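Local structure of putative hydrolase (Chromobacterium violaceum, 3MCW) at residues A[105-108]-A[109-113]; A[126-129]-A[130-134]. The protein probably acts as a hydrolase of the isochorismatase family, though its substrate is not established here. All blocks are in the same frame, centred on the assembly; numbering follows the deposited sequence. Where two conformers were deposited one is given.

Contact 1. Residues A[105-108]-A[109-113]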
ATOM      1  N   GLU A 105       9.320 -13.034   2.313  1.00  7.82           N
ATOM      2  CA  GLU A 105      10.508 -12.218   2.497  1.00  8.26           C
ATOM      3  C   GLU A 105      11.740 -13.065   2.861  1.00  7.83           C
ATOM      4  O   GLU A 105      12.820 -12.900   2.276  1.00  8.29           O
ATOM      5  CB  GLU A 105      10.309 -11.128   3.555  1.00  9.21           C
ATOM      6  CG  GLU A 105      11.522 -10.238   3.694  1.00 10.14           C
ATOM      7  CD  GLU A 105      11.423  -9.182   4.784  1.00 12.27           C
ATOM      8  OE1 GLU A 105      10.412  -9.133   5.506  1.00 13.57           O
ATOM      9  OE2 GLU A 105      12.382  -8.397   4.895  1.00 15.27           O
ATOM     10  N   ALA A 106      11.558 -13.982   3.817  1.00  8.58           N
ATOM     11  CA  ALA A 106      12.693 -14.804   4.228  1.00  9.54           C
ATOM     12  C   ALA A 106      13.202 -15.684   3.084  1.00  8.73           C
ATOM     13  O   ALA A 106      14.402 -15.906   2.948  1.00  9.60           O
ATOM     14  CB  ALA A 106      12.324 -15.633   5.456  1.00 11.45           C
ATOM     15  N   LEU A 107      12.294 -16.222   2.276  1.00  8.98           N
ATOM     16  CA  LEU A 107      12.687 -17.045   1.139  1.00  9.07           C
ATOM     17  C   LEU A 107      13.502 -16.230   0.139  1.00  8.69           C
ATOM     18  O   LEU A 107      14.539 -16.672  -0.369  1.00  9.69           O
ATOM     19  CB  LEU A 107      11.419 -17.639   0.481  1.00  9.02           C
ATOM     20  CG  LEU A 107      11.698 -18.453  -0.768  1.00 10.40           C
ATOM     21  CD1 LEU A 107      12.459 -19.723  -0.430  1.00 13.69           C
ATOM     22  CD2 LEU A 107      10.393 -18.740  -1.526  1.00 12.13           C
ATOM     23  N   LEU A 108      13.024 -15.025  -0.186  1.00  8.23           N
ATOM     24  CA  LEU A 108      13.744 -14.171  -1.116  1.00  8.39           C
ATOM     25  C   LEU A 108      15.152 -13.850  -0.611  1.00  8.73           C
ATOM     26  O   LEU A 108      16.132 -13.968  -1.345  1.00  9.94           O
ATOM     27  CB  LEU A 108      12.948 -12.882  -1.372  1.00  7.94           C
ATOM     28  CG  LEU A 108      11.576 -13.032  -2.050  1.00  7.86           C
ATOM     29  CD1 LEU A 108      10.861 -11.687  -2.101  1.00  8.33           C
ATOM     30  CD2 LEU A 108      11.722 -13.590  -3.462  1.00  8.86           C
ATOM     31  N   ARG A 109      15.232 -13.449   0.652  1.00  9.02           N
ATOM     32  CA  ARG A 109      16.529 -13.043   1.191  1.00  9.88           C
ATOM     33  C   ARG A 109      17.501 -14.229   1.305  1.00 10.34           C
ATOM     34  O   ARG A 109      18.679 -14.078   1.035  1.00 11.78           O
ATOM     35  CB  ARG A 109      16.383 -12.358   2.537  1.00 10.36           C
ATOM     36  CG  ARG A 109      15.593 -11.036   2.473  1.00 10.83           C
ATOM     37  CD  ARG A 109      15.726 -10.273   3.761  1.00 12.27           C
ATOM     38  NE  ARG A 109      14.920  -9.060   3.800  1.00 13.75           N
ATOM     39  CZ  ARG A 109      15.198  -7.959   3.150  1.00 15.01           C
ATOM     40  NH1 ARG A 109      16.301  -7.839   2.427  1.00 15.56           N
ATOM     41  NH2 ARG A 109      14.330  -6.961   3.232  1.00 17.14           N
ATOM     42  N   ALA A 110      16.991 -15.418   1.648  1.00 10.13           N
ATOM     43  CA  ALA A 110      17.862 -16.597   1.796  1.00 10.95           C
ATOM     44  C   ALA A 110      18.517 -16.959   0.468  1.00 11.58           C
ATOM     45  O   ALA A 110      19.633 -17.518   0.431  1.00 13.25           O
ATOM     46  CB  ALA A 110      17.084 -17.767   2.333  1.00 12.62           C
ATOM     47  N   ASN A 111      17.869 -16.602  -0.647  1.00 10.65           N
ATOM     48  CA  ASN A 111      18.364 -16.941  -1.982  1.00 11.02           C
ATOM     49  C   ASN A 111      18.929 -15.766  -2.754  1.00 10.52           C
ATOM     50  O   ASN A 111      19.333 -15.939  -3.891  1.00 13.32           O
ATOM     51  CB  ASN A 111      17.261 -17.652  -2.749  1.00 11.24           C
ATOM     52  CG  ASN A 111      16.971 -18.995  -2.172  1.00 12.28           C
ATOM     53  OD1 ASN A 111      17.711 -19.938  -2.420  1.00 15.63           O
ATOM     54  ND2 ASN A 111      15.916 -19.101  -1.370  1.00 11.98           N
ATOM     55  N   GLY A 112      18.988 -14.588  -2.127  1.00 10.69           N
ATOM     56  CA  GLY A 112      19.485 -13.402  -2.790  1.00 11.58           C
ATOM     57  C   GLY A 112      18.617 -12.877  -3.907  1.00 10.65           C
ATOM     58  O   GLY A 112      19.115 -12.198  -4.788  1.00 12.47           O
ATOM     59  N   TRP A 113      17.314 -13.180  -3.847  1.00  9.06           N
ATOM     60  CA  TRP A 113      16.379 -12.751  -4.888  1.00  9.00           C
ATOM     61  C   TRP A 113      15.826 -11.378  -4.511  1.00  8.65           C
ATOM     62  O   TRP A 113      14.686 -11.235  -4.059  1.00  9.14           O
ATOM     63  CB  TRP A 113      15.276 -13.764  -5.107  1.00  8.68           C
ATOM     64  CG  TRP A 113      15.769 -15.095  -5.617  1.00 10.04           C
ATOM     65  CD1 TRP A 113      16.791 -15.301  -6.508  1.00 12.37           C
ATOM     66  CD2 TRP A 113      15.250 -16.386  -5.288  1.00  9.82           C
ATOM     67  NE1 TRP A 113      16.932 -16.642  -6.751  1.00 12.46           N
ATOM     68  CE2 TRP A 113      16.006 -17.332  -6.008  1.00 11.04           C
ATOM     69  CE3 TRP A 113      14.221 -16.836  -4.446  1.00 10.99           C
ATOM     70  CZ2 TRP A 113      15.768 -18.708  -5.892  1.00 12.40           C
ATOM     71  CZ3 TRP A 113      14.015 -18.188  -4.339  1.00 13.18           C
ATOM     72  CH2 TRP A 113      14.787 -19.105  -5.059  1.00 13.84           C
TER
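Glu105 and Arg109 face each other one helical turn apart, and a single carboxylate oxygen does the gripping. Glu105 OE2 receives Arg109 NE at 2.8 Å and Arg109 NH2 at 2.9 Å. Both donors come to the side of OE2 that faces away from the other carboxylate oxygen, somewhat out of the carboxylate plane, while OE2 itself lies in the guanidinium plane. The two flat groups are turned 59° against each other, a one-oxygen salt bridge instead of a coplanar pair. Arg109 NH2 has a second acceptor in the backbone oxygen of Leu137, so the guanidinium also ties this helix to the loop there.

Along the backbone, Arg109 N bonds to Glu105 O and Ala110 N to Ala106 O, and Asn111 O is met by Lys12 NZ. Asn111 holds CG beside its own backbone N (chi1 -68°), which swings the amide back over the last turn and brings ND2 to Leu107 O at 3.0 Å; Asn111 N reaches that oxygen only weakly. Leu108 O takes two donors, Trp113 N at 2.9 Å and Asn111 N at 3.2 Å, from opposite faces of its carbonyl plane. Gly112, with phi 68°, turns the chain off the helix, and its N bonds to Arg109 O.

Apolar contacts close the turn. Leu108 CD2 meets Trp113 CB at 3.9 Å, at the edge of the indole, and Leu107 CG lies 4.3 Å from Trp113 CZ3, while Asn111 CB covers one face of the ring. Leu108 continues inward onto Leu14 and Ile56 of the central sheet. The paired bonds Trp113 N to Leu108 O and Gly112 N to Arg109 O make this a Schellman motif, a C-terminal helix-capping motif, here ending helix 104-111 just before strand 115-121.

Contact 2. Residues A[126-129]-A[130-134]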
ATOM      1  N   SER A 126      -4.273  -6.091  -4.336  1.00  6.06           N
ATOM      2  CA  SER A 126      -3.182  -6.952  -3.908  1.00  6.30           C
ATOM      3  C   SER A 126      -1.850  -6.657  -4.566  1.00  5.39           C
ATOM      4  O   SER A 126      -0.800  -6.839  -3.937  1.00  6.40           O
ATOM      5  CB  SER A 126      -3.564  -8.416  -4.073  1.00  8.04           C
ATOM      6  OG  SER A 126      -4.555  -8.794  -3.126  1.00 11.38           O
ATOM      7  N   VAL A 127      -1.849  -6.242  -5.837  1.00  5.33           N
ATOM      8  CA  VAL A 127      -0.578  -5.885  -6.471  1.00  5.19           C
ATOM      9  C   VAL A 127       0.032  -4.663  -5.751  1.00  5.30           C
ATOM     10  O   VAL A 127       1.162  -4.712  -5.304  1.00  5.68           O
ATOM     11  CB  VAL A 127      -0.718  -5.617  -7.970  1.00  5.08           C
ATOM     12  CG1 VAL A 127       0.550  -5.099  -8.545  1.00  7.27           C
ATOM     13  CG2 VAL A 127      -1.154  -6.913  -8.712  1.00  6.84           C
ATOM     14  N   GLU A 128      -0.741  -3.595  -5.594  1.00  5.48           N
ATOM     15  CA  GLU A 128      -0.253  -2.405  -4.920  1.00  5.61           C
ATOM     16  C   GLU A 128       0.171  -2.716  -3.475  1.00  5.14           C
ATOM     17  O   GLU A 128       1.221  -2.210  -3.053  1.00  5.71           O
ATOM     18  CB  GLU A 128      -1.300  -1.312  -4.968  1.00  5.83           C
ATOM     19  CG  GLU A 128      -0.874  -0.046  -4.257  1.00  7.13           C
ATOM     20  CD  GLU A 128      -1.603   1.206  -4.686  1.00  7.90           C
ATOM     21  OE1 GLU A 128      -2.489   1.152  -5.557  1.00  9.78           O
ATOM     22  OE2 GLU A 128      -1.236   2.225  -4.081  1.00 10.27           O
ATOM     23  N   ALA A 129      -0.601  -3.490  -2.743  1.00  5.42           N
ATOM     24  CA  ALA A 129      -0.223  -3.793  -1.349  1.00  5.62           C
ATOM     25  C   ALA A 129       1.124  -4.499  -1.301  1.00  5.31           C
ATOM     26  O   ALA A 129       2.000  -4.206  -0.475  1.00  6.22           O
ATOM     27  CB  ALA A 129      -1.288  -4.666  -0.685  1.00  6.69           C
ATOM     28  N   THR A 130       1.315  -5.451  -2.222  1.00  4.86           N
ATOM     29  CA  THR A 130       2.542  -6.217  -2.288  1.00  5.32           C
ATOM     30  C   THR A 130       3.721  -5.359  -2.702  1.00  5.00           C
ATOM     31  O   THR A 130       4.807  -5.463  -2.127  1.00  5.76           O
ATOM     32  CB  THR A 130       2.349  -7.429  -3.213  1.00  5.24           C
ATOM     33  OG1 THR A 130       1.323  -8.288  -2.713  1.00  5.80           O
ATOM     34  CG2 THR A 130       3.610  -8.237  -3.334  1.00  6.75           C
ATOM     35  N   VAL A 131       3.537  -4.528  -3.726  1.00  5.18           N
ATOM     36  CA  VAL A 131       4.617  -3.693  -4.219  1.00  5.13           C
ATOM     37  C   VAL A 131       5.027  -2.628  -3.211  1.00  5.10           C
ATOM     38  O   VAL A 131       6.206  -2.361  -3.035  1.00  5.46           O
ATOM     39  CB  VAL A 131       4.277  -3.074  -5.600  1.00  5.50           C
ATOM     40  CG1 VAL A 131       5.325  -2.088  -6.030  1.00  7.32           C
ATOM     41  CG2 VAL A 131       4.114  -4.173  -6.636  1.00  6.69           C
ATOM     42  N   ARG A 132       4.058  -1.993  -2.547  1.00  5.09           N
ATOM     43  CA  ARG A 132       4.417  -0.978  -1.549  1.00  5.20           C
ATOM     44  C   ARG A 132       5.284  -1.621  -0.473  1.00  5.62           C
ATOM     45  O   ARG A 132       6.300  -1.033  -0.074  1.00  6.12           O
ATOM     46  CB  ARG A 132       3.206  -0.295  -0.942  1.00  5.32           C
ATOM     47  CG  ARG A 132       2.506   0.687  -1.853  1.00  5.64           C
ATOM     48  CD  ARG A 132       1.412   1.450  -1.120  1.00  7.25           C
ATOM     49  NE  ARG A 132       0.645   2.378  -1.941  1.00  7.67           N
ATOM     50  CZ  ARG A 132       0.461   3.670  -1.661  1.00  6.98           C
ATOM     51  NH1 ARG A 132       1.059   4.281  -0.668  1.00  7.76           N
ATOM     52  NH2 ARG A 132      -0.438   4.340  -2.368  1.00  8.13           N
HETATM   53  N   MSE A 133       4.881  -2.785   0.022  1.00  5.78           N
HETATM   54  CA  MSE A 133       5.720  -3.464   1.029  0.60  5.89           C
HETATM   55  C   MSE A 133       7.053  -3.883   0.471  1.00  6.06           C
HETATM   56  O   MSE A 133       8.081  -3.692   1.126  1.00  7.05           O
HETATM   57  CB  MSE A 133       5.027  -4.669   1.661  0.60  6.10           C
HETATM   58  CG  MSE A 133       4.038  -4.284   2.650  0.60  5.76           C
HETATM   59 SE   MSE A 133       3.408  -5.767   3.760  0.45  6.38          SE
HETATM   60  CE  MSE A 133       5.091  -6.368   4.534  0.60  8.47           C
ATOM     61  N   ALA A 134       7.072  -4.458  -0.731  1.00  5.62           N
ATOM     62  CA  ALA A 134       8.350  -4.871  -1.314  1.00  6.08           C
ATOM     63  C   ALA A 134       9.342  -3.726  -1.399  1.00  5.94           C
ATOM     64  O   ALA A 134      10.515  -3.877  -1.043  1.00  7.21           O
ATOM     65  CB  ALA A 134       8.133  -5.496  -2.691  1.00  6.82           C
TER
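Thr130 N bonds to Ser126 O, Val131 N to Val127 O, Arg132 N to Glu128 O and Met133 N to Ala129 O, the unbroken i to i+4 ladder of a regular alpha-helix, with lengths from 2.9 to 3.3 Å. Ser126 O is gripped twice. Thr130 OG1 lies beside its own backbone N (chi1 -61°) and donates to Ser126 O at 2.8 Å, from the face of the carbonyl plane opposite to Thr130 N; the same hydroxyl oxygen accepts a hydrogen bond from Ala98 N.

Glu128 and Arg132 run alongside each other. Glu128 OE2 takes Arg132 NH2 at 2.8 Å and Arg132 NE at 2.9 Å, with the carboxylate and guanidinium only 7° from coplanar; Arg132 NE meets the anti lone pair of OE2, and NH2 approaches the same oxygen nearly along its C-O bond. Ser170 OG holds Glu128 OE1, and Arg132 NH2 also reaches Ser124 O of the second subunit, so this buried pair is fixed from several directions. Val127 CG1 and Val131 CG2 are 4.1 Å apart; the two valine side chains pack on Leu143 and Val141 of strand 140-149, whereas Met133 packs on Met133 of the second subunit.

Ser126 OG bonds to Lys93 NZ and weakly to Asp19 OD2; by comparison with relatives, Ser126 probably occupies the place usually held by the nucleophilic cysteine of the family's Asp-Lys-Cys triad, at the start of the helix in a beta-alpha-beta unit.

Overall arrangement
Contacts 1 and 2 lie on successive helices, 104-111 and 123-136, joined through strand 115-121. Their centres are about 17 Å apart and their nearest atoms about 6 Å, so they do not touch. Strand 14-18 lies under both: Leu14, under contact 1, and Leu16 and Ile18, under contact 2, are every second residue of the strand, so both helices pack on the same face of the sheet. Arg109 reaches the chain just beyond helix 123-136. Contact 1 is at the surface, where the Trp113 side chain is about 3 Å from a bound 1,2-ethanediol, probably from crystallisation. Contact 2 is buried and lies between the subunit interface and what is, by family resemblance, probably the active site, with the Ser126 side chain about 6 Å from a bound 1,2-ethanediol.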